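Local atomic coordinates of putative acetamidase/formamidase (Yersinia enterocolitica subsp. palearctica serotype O:3, PDB entry 5UBU), a protein that probably hydrolyses carbon-nitrogen bonds, other than peptide bonds, in linear amides, and binds sodium ions. Residues Lys150-Glu154 / Lys155-Ser159; Ile68-Glu71 / Gln72-Pro75; Thr130-Asp133 / Leu134-Met137. All coordinates share one frame; numbering follows the deposited sequence.

Interaction 1: Lys150-Glu154 / Lys155-Ser159; sequences KLDSE and KVYWS
Two first torsions set up the meeting of Asp152 with Lys155 and Tyr157. The carboxylate of Asp152 sits between its own backbone N and carbonyl carbon (chi1 62°), folded back over the turn, while the Tyr157 ring is placed beside its own N (chi1 -56°) and reaches along the first strand toward it. The two oxygens of the acid then divide the work. OD1 of Asp152 receives Lys155 N at 2.7 Å, nearly head-on, and Glu154 N at 2.9 Å from the anti side and well out of the carboxylate plane, so two backbone donors grip one oxygen. OD2 of Asp152 takes the hydroxyl OH of Tyr157 at 2.9 Å, on the syn side and again out of plane. Carboxylate and ring stand 85° apart, with OD2 at the ring's edge. Held from both ends, the acid has little scope to rotate.

Backbone bonds complete the closure: Asp152 N gives to Lys155 O at 3.1 Å, and Tyr157 N to Lys150 O at 3.0 Å. Between them Leu151 and Val156 form a non-hydrogen-bonded antiparallel pair. Their side chains share one face and both rest on Ala223, whereas the Tyr157 ring lies on the other face, with the carbonyl of Lys150 at its edge. Glu154 and Lys155 run extended side by side, OE2 of Glu154 and NZ of Lys155 remaining 4.6 Å apart, too far for a salt bridge. The whole is a tight beta hairpin between strands 145-151 and 155-157, whose connection is built on an Asx turn headed by Asp152.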
# COMPACT_ATOMS: atom_id res chain seq x y z
N LYS B 150 5.99 -18.79 31.28
CA LYS B 150 5.15 -19.50 32.23
C LYS B 150 3.88 -18.66 32.32
O LYS B 150 3.93 -17.45 32.16
CB LYS B 150 5.87 -19.55 33.58
CG LYS B 150 5.42 -20.60 34.58
CD LYS B 150 6.35 -20.53 35.81
CE LYS B 150 6.49 -21.85 36.58
NZ LYS B 150 7.23 -22.86 35.77
N LEU B 151 2.75 -19.30 32.55
CA LEU B 151 1.50 -18.54 32.65
C LEU B 151 0.43 -19.27 33.44
O LEU B 151 0.55 -20.46 33.70
CB LEU B 151 1.00 -18.13 31.25
CG LEU B 151 0.86 -19.15 30.11
CD1 LEU B 151 -0.23 -20.15 30.38
CD2 LEU B 151 0.56 -18.43 28.80
N ASP B 152 -0.57 -18.51 33.88
CA ASP B 152 -1.70 -19.05 34.62
C ASP B 152 -2.95 -18.23 34.26
O ASP B 152 -2.88 -17.32 33.43
CB ASP B 152 -1.42 -19.13 36.14
CG ASP B 152 -1.15 -17.78 36.78
OD1 ASP B 152 -1.67 -16.75 36.32
OD2 ASP B 152 -0.43 -17.76 37.80
N SER B 153 -4.09 -18.55 34.89
CA SER B 153 -5.36 -17.86 34.61
C SER B 153 -5.41 -16.39 35.02
O SER B 153 -6.40 -15.70 34.76
CB SER B 153 -6.51 -18.60 35.33
OG SER B 153 -6.32 -18.58 36.74
N GLU B 154 -4.33 -15.90 35.63
CA GLU B 154 -4.27 -14.54 36.12
C GLU B 154 -3.18 -13.69 35.45
O GLU B 154 -3.41 -12.52 35.14
CB GLU B 154 -4.02 -14.61 37.64
CG GLU B 154 -4.23 -13.32 38.41
CD GLU B 154 -4.25 -13.51 39.92
OE1 GLU B 154 -4.25 -14.68 40.40
OE2 GLU B 154 -4.28 -12.48 40.64
N LYS B 155 -2.00 -14.27 35.22
CA LYS B 155 -0.86 -13.51 34.66
C LYS B 155 0.05 -14.28 33.69
O LYS B 155 0.07 -15.50 33.66
CB LYS B 155 0.01 -13.01 35.83
CG LYS B 155 -0.75 -12.09 36.78
CD LYS B 155 0.00 -11.60 37.99
CE LYS B 155 -0.92 -10.65 38.75
NZ LYS B 155 -0.37 -10.11 40.04
N VAL B 156 0.80 -13.51 32.89
CA VAL B 156 1.77 -14.02 31.91
C VAL B 156 3.13 -13.54 32.40
O VAL B 156 3.41 -12.34 32.40
CB VAL B 156 1.48 -13.49 30.50
CG1 VAL B 156 2.51 -14.02 29.50
CG2 VAL B 156 0.06 -13.87 30.06
N TYR B 157 3.97 -14.48 32.84
CA TYR B 157 5.28 -14.15 33.42
C TYR B 157 6.37 -13.93 32.38
O TYR B 157 7.31 -14.72 32.27
CB TYR B 157 5.66 -15.24 34.43
CG TYR B 157 4.61 -15.40 35.49
CD1 TYR B 157 4.56 -14.54 36.59
CD2 TYR B 157 3.63 -16.39 35.39
CE1 TYR B 157 3.58 -14.67 37.56
CE2 TYR B 157 2.65 -16.54 36.36
CZ TYR B 157 2.63 -15.67 37.44
OH TYR B 157 1.67 -15.81 38.40
N TRP B 158 6.25 -12.82 31.65
CA TRP B 158 7.18 -12.46 30.58
C TRP B 158 8.64 -12.41 31.03
O TRP B 158 9.52 -12.93 30.35
CB TRP B 158 6.79 -11.12 29.94
CG TRP B 158 7.63 -10.77 28.77
CD1 TRP B 158 8.74 -9.99 28.76
CD2 TRP B 158 7.44 -11.24 27.44
NE1 TRP B 158 9.26 -9.92 27.49
CE2 TRP B 158 8.48 -10.68 26.66
CE3 TRP B 158 6.50 -12.07 26.82
CZ2 TRP B 158 8.59 -10.93 25.29
CZ3 TRP B 158 6.61 -12.31 25.47
CH2 TRP B 158 7.65 -11.74 24.72
N SER B 159 8.88 -11.74 32.16
CA SER B 159 10.23 -11.61 32.71
C SER B 159 10.19 -11.04 34.13
O SER B 159 9.13 -10.71 34.64
CB SER B 159 11.07 -10.67 31.82
OG SER B 159 10.50 -9.36 31.78

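Interaction 2: Ile68-Glu71 / Gln72-Pro75; sequences ISSE and QDIP
Hydrogen bonds do most of the work where Ser69 and Ser70 face Asp73, and they illustrate how a loop without regular secondary structure can be organised by a few polar groups. In the backbone, Asp73 N gives to Ser70 O at 3.0 Å, closing a type I beta turn from Ser70 to Asp73; the donor stands above the carbonyl plane instead of meeting a lone pair. A side-chain oxygen reinforces the same bend. Ser70 turns its OG away from its own N, to the carbonyl side (chi1 173°), and there presents this oxygen to Gln72 N at 3.1 Å, the two-residue spacing of an ST turn. The carboxylate of Asp73 reaches back past the turn: its OD2 accepts Ser69 N at 2.9 Å, almost straight on, and Ser70 N more weakly at 3.1 Å. One oxygen thus ties together two successive amides of the incoming chain, which would be expected to stabilise its negative charge.

Van der Waals packing surrounds the same carboxylate. The CG2 branch of Ile68 passes alongside it, 3.6 Å from OD2 of Asp73, the two side chains running in opposite directions, and CB of Ser70 lies against OD1 of Asp73. Apolar contact is slighter: the other branch of Ile68 ends at CD1, which meets CG of Pro75 at 4.5 Å.

The polar end of Glu71 leads outward. Its extended side chain turns from the loop to strand 145-151, where OE2 accepts a hydrogen bond from Met148 N and, separately, forms a salt bridge with Arg147. Ile68 and Pro75 both pack on Val146 of that strand. The loop follows strand 55-59 and delivers the chain directly into helix 75-78, with Ile74 at the N-cap position and Pro75 opening the helix.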
# COMPACT_ATOMS: atom_id res chain seq x y z
N ILE B 68 7.66 -26.51 19.29
CA ILE B 68 8.64 -25.72 20.05
C ILE B 68 8.42 -25.90 21.55
O ILE B 68 7.32 -25.70 22.05
CB ILE B 68 8.58 -24.23 19.64
CG1 ILE B 68 8.94 -24.10 18.16
CG2 ILE B 68 9.56 -23.40 20.46
CD1 ILE B 68 8.91 -22.68 17.64
N SER B 69 9.47 -26.30 22.25
CA SER B 69 9.40 -26.54 23.70
C SER B 69 10.66 -26.10 24.47
O SER B 69 10.82 -26.43 25.65
CB SER B 69 9.13 -28.04 23.92
OG SER B 69 10.10 -28.84 23.28
N SER B 70 11.53 -25.36 23.81
CA SER B 70 12.77 -24.87 24.42
C SER B 70 13.21 -23.55 23.80
O SER B 70 13.07 -23.35 22.60
CB SER B 70 13.88 -25.89 24.21
OG SER B 70 15.12 -25.38 24.66
N GLU B 71 13.77 -22.67 24.63
CA GLU B 71 14.28 -21.40 24.11
C GLU B 71 15.50 -21.61 23.19
O GLU B 71 15.87 -20.71 22.44
CB GLU B 71 14.58 -20.40 25.23
CG GLU B 71 13.33 -19.91 25.94
CD GLU B 71 13.57 -18.75 26.89
OE1 GLU B 71 14.73 -18.37 27.12
OE2 GLU B 71 12.58 -18.20 27.42
N GLN B 72 16.10 -22.80 23.23
CA GLN B 72 17.24 -23.14 22.36
C GLN B 72 16.79 -23.74 21.01
O GLN B 72 17.62 -24.11 20.19
CB GLN B 72 18.30 -24.02 23.05
CG GLN B 72 19.15 -23.26 24.07
CD GLN B 72 18.37 -22.91 25.33
OE1 GLN B 72 18.14 -21.74 25.65
NE2 GLN B 72 17.94 -23.94 26.06
N ASP B 73 15.47 -23.84 20.80
CA ASP B 73 14.93 -24.34 19.54
C ASP B 73 15.15 -23.29 18.45
O ASP B 73 15.20 -22.10 18.73
CB ASP B 73 13.42 -24.66 19.63
CG ASP B 73 13.12 -25.90 20.46
OD1 ASP B 73 14.05 -26.69 20.75
OD2 ASP B 73 11.94 -26.12 20.79
N ILE B 74 15.26 -23.77 17.22
CA ILE B 74 15.50 -22.94 16.06
C ILE B 74 14.29 -23.06 15.14
O ILE B 74 14.13 -24.06 14.44
CB ILE B 74 16.80 -23.40 15.35
CG1 ILE B 74 17.98 -23.32 16.34
CG2 ILE B 74 17.08 -22.55 14.12
CD1 ILE B 74 19.27 -23.91 15.82
N PRO B 75 13.40 -22.03 15.15
CA PRO B 75 12.19 -22.00 14.33
C PRO B 75 12.35 -22.37 12.85
O PRO B 75 11.53 -23.11 12.33
CB PRO B 75 11.73 -20.56 14.48
CG PRO B 75 12.14 -20.18 15.85
CD PRO B 75 13.35 -20.99 16.19

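Interaction 3: Thr130-Asp133 / Leu134-Met137; sequences TGTD and LTAM
The chain doubles back between Thr132 and Thr135, whose CA atoms are 5.0 Å apart, and Thr132 N gives a hydrogen bond to Thr135 O at 3.0 Å, with the donor standing above the carbonyl plane. The hydroxyl of Thr132 organises the inside of the bend. Its OG1, set between the backbone N and the carbonyl carbon (chi1 64°), points into the turn and accepts two amides, Thr135 N at 3.0 Å and, from a less straight approach, Leu134 N at 3.2 Å. The methyl CG2 is thereby directed beside the backbone N.

The bond from Leu134 N fits an ST turn, and that from Thr135 N extends it by one residue. Directly afterwards Thr135 is the centre of an inverse gamma turn, closed by a weak bond from Ala136 N to Leu134 O. The reversal brings CA of Ala136 to 3.3 Å from Thr132 O, a CA-H...O contact. Farther out, the selenomethionine Met137 bends at chi2 and lays its CG against CA of Gly131 at 3.5 Å.

The remaining polar ends look to other copies of the protein in the four-chain assembly. Asp133 makes a salt bridge through OD1 with Arg282 of the third subunit, while OG1 of Thr135 bonds to Asp275 of that subunit. Thr130 OG1 gives to Gly131 O within the segment and also bonds Asn139 of the fourth subunit, against whose Met137 the side chain of Thr135 packs.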
# COMPACT_ATOMS: atom_id res chain seq x y z
N THR B 130 10.24 -6.62 9.62
CA THR B 130 11.24 -7.39 8.88
C THR B 130 10.78 -7.67 7.46
O THR B 130 9.58 -7.69 7.17
CB THR B 130 11.53 -8.77 9.54
OG1 THR B 130 12.43 -9.53 8.73
CG2 THR B 130 10.28 -9.59 9.71
N GLY B 131 11.75 -7.87 6.58
CA GLY B 131 11.42 -8.24 5.22
C GLY B 131 10.87 -9.64 5.33
O GLY B 131 11.26 -10.38 6.22
N THR B 132 9.95 -9.99 4.45
CA THR B 132 9.32 -11.31 4.47
C THR B 132 9.31 -11.82 3.04
O THR B 132 9.97 -11.25 2.18
CB THR B 132 7.88 -11.21 5.01
OG1 THR B 132 7.08 -10.41 4.14
CG2 THR B 132 7.87 -10.57 6.39
N ASP B 133 8.58 -12.91 2.79
CA ASP B 133 8.46 -13.43 1.43
C ASP B 133 7.44 -12.64 0.60
O ASP B 133 7.36 -12.83 -0.61
CB ASP B 133 8.14 -14.93 1.44
CG ASP B 133 9.35 -15.79 1.87
OD1 ASP B 133 10.52 -15.35 1.71
OD2 ASP B 133 9.09 -16.93 2.33
N LEU B 134 6.68 -11.76 1.26
CA LEU B 134 5.70 -10.90 0.58
C LEU B 134 6.33 -9.51 0.41
O LEU B 134 6.34 -8.96 -0.70
CB LEU B 134 4.38 -10.86 1.34
CG LEU B 134 3.70 -12.23 1.46
CD1 LEU B 134 2.45 -12.17 2.32
CD2 LEU B 134 3.35 -12.80 0.09
N THR B 135 6.86 -8.95 1.50
CA THR B 135 7.58 -7.67 1.47
C THR B 135 9.04 -8.13 1.28
O THR B 135 9.85 -8.06 2.19
CB THR B 135 7.36 -6.87 2.76
OG1 THR B 135 5.96 -6.66 2.95
CG2 THR B 135 8.05 -5.53 2.71
N ALA B 136 9.32 -8.61 0.07
CA ALA B 136 10.61 -9.21 -0.31
C ALA B 136 11.84 -8.31 -0.32
O ALA B 136 12.06 -7.58 -1.27
CB ALA B 136 10.47 -9.88 -1.66
N MSE B 137 12.64 -8.42 0.74
CA MSE B 137 13.87 -7.66 0.87
C MSE B 137 15.05 -8.60 0.78
O MSE B 137 14.91 -9.81 0.92
CB MSE B 137 13.95 -6.95 2.22
CG MSE B 137 12.70 -6.21 2.67
SE MSE B 137 12.27 -4.77 1.43
CE MSE B 137 11.42 -3.56 2.74

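All three contacts are local turns that follow one another along the chain, in the order interaction 2, interaction 3, interaction 1, and none touches another. Interactions 1 and 2 come closest, about 7 Å between nearest atoms, and strand 145-151 connects them: Arg147 pairs with Glu71 and also bonds the carbonyl of Trp158. Interaction 3 lies about 12 Å from interaction 2 and 15 Å from interaction 1, nearest atoms again, at the subunit interfaces. Sodium is bound in two sites by Asn193, Asp195, Asp220, His222 and Glu236, all of them outside the three turns. The side chains of Ile68, Leu151 and Leu134 lie about 11, 12 and 14 Å from a sodium ion.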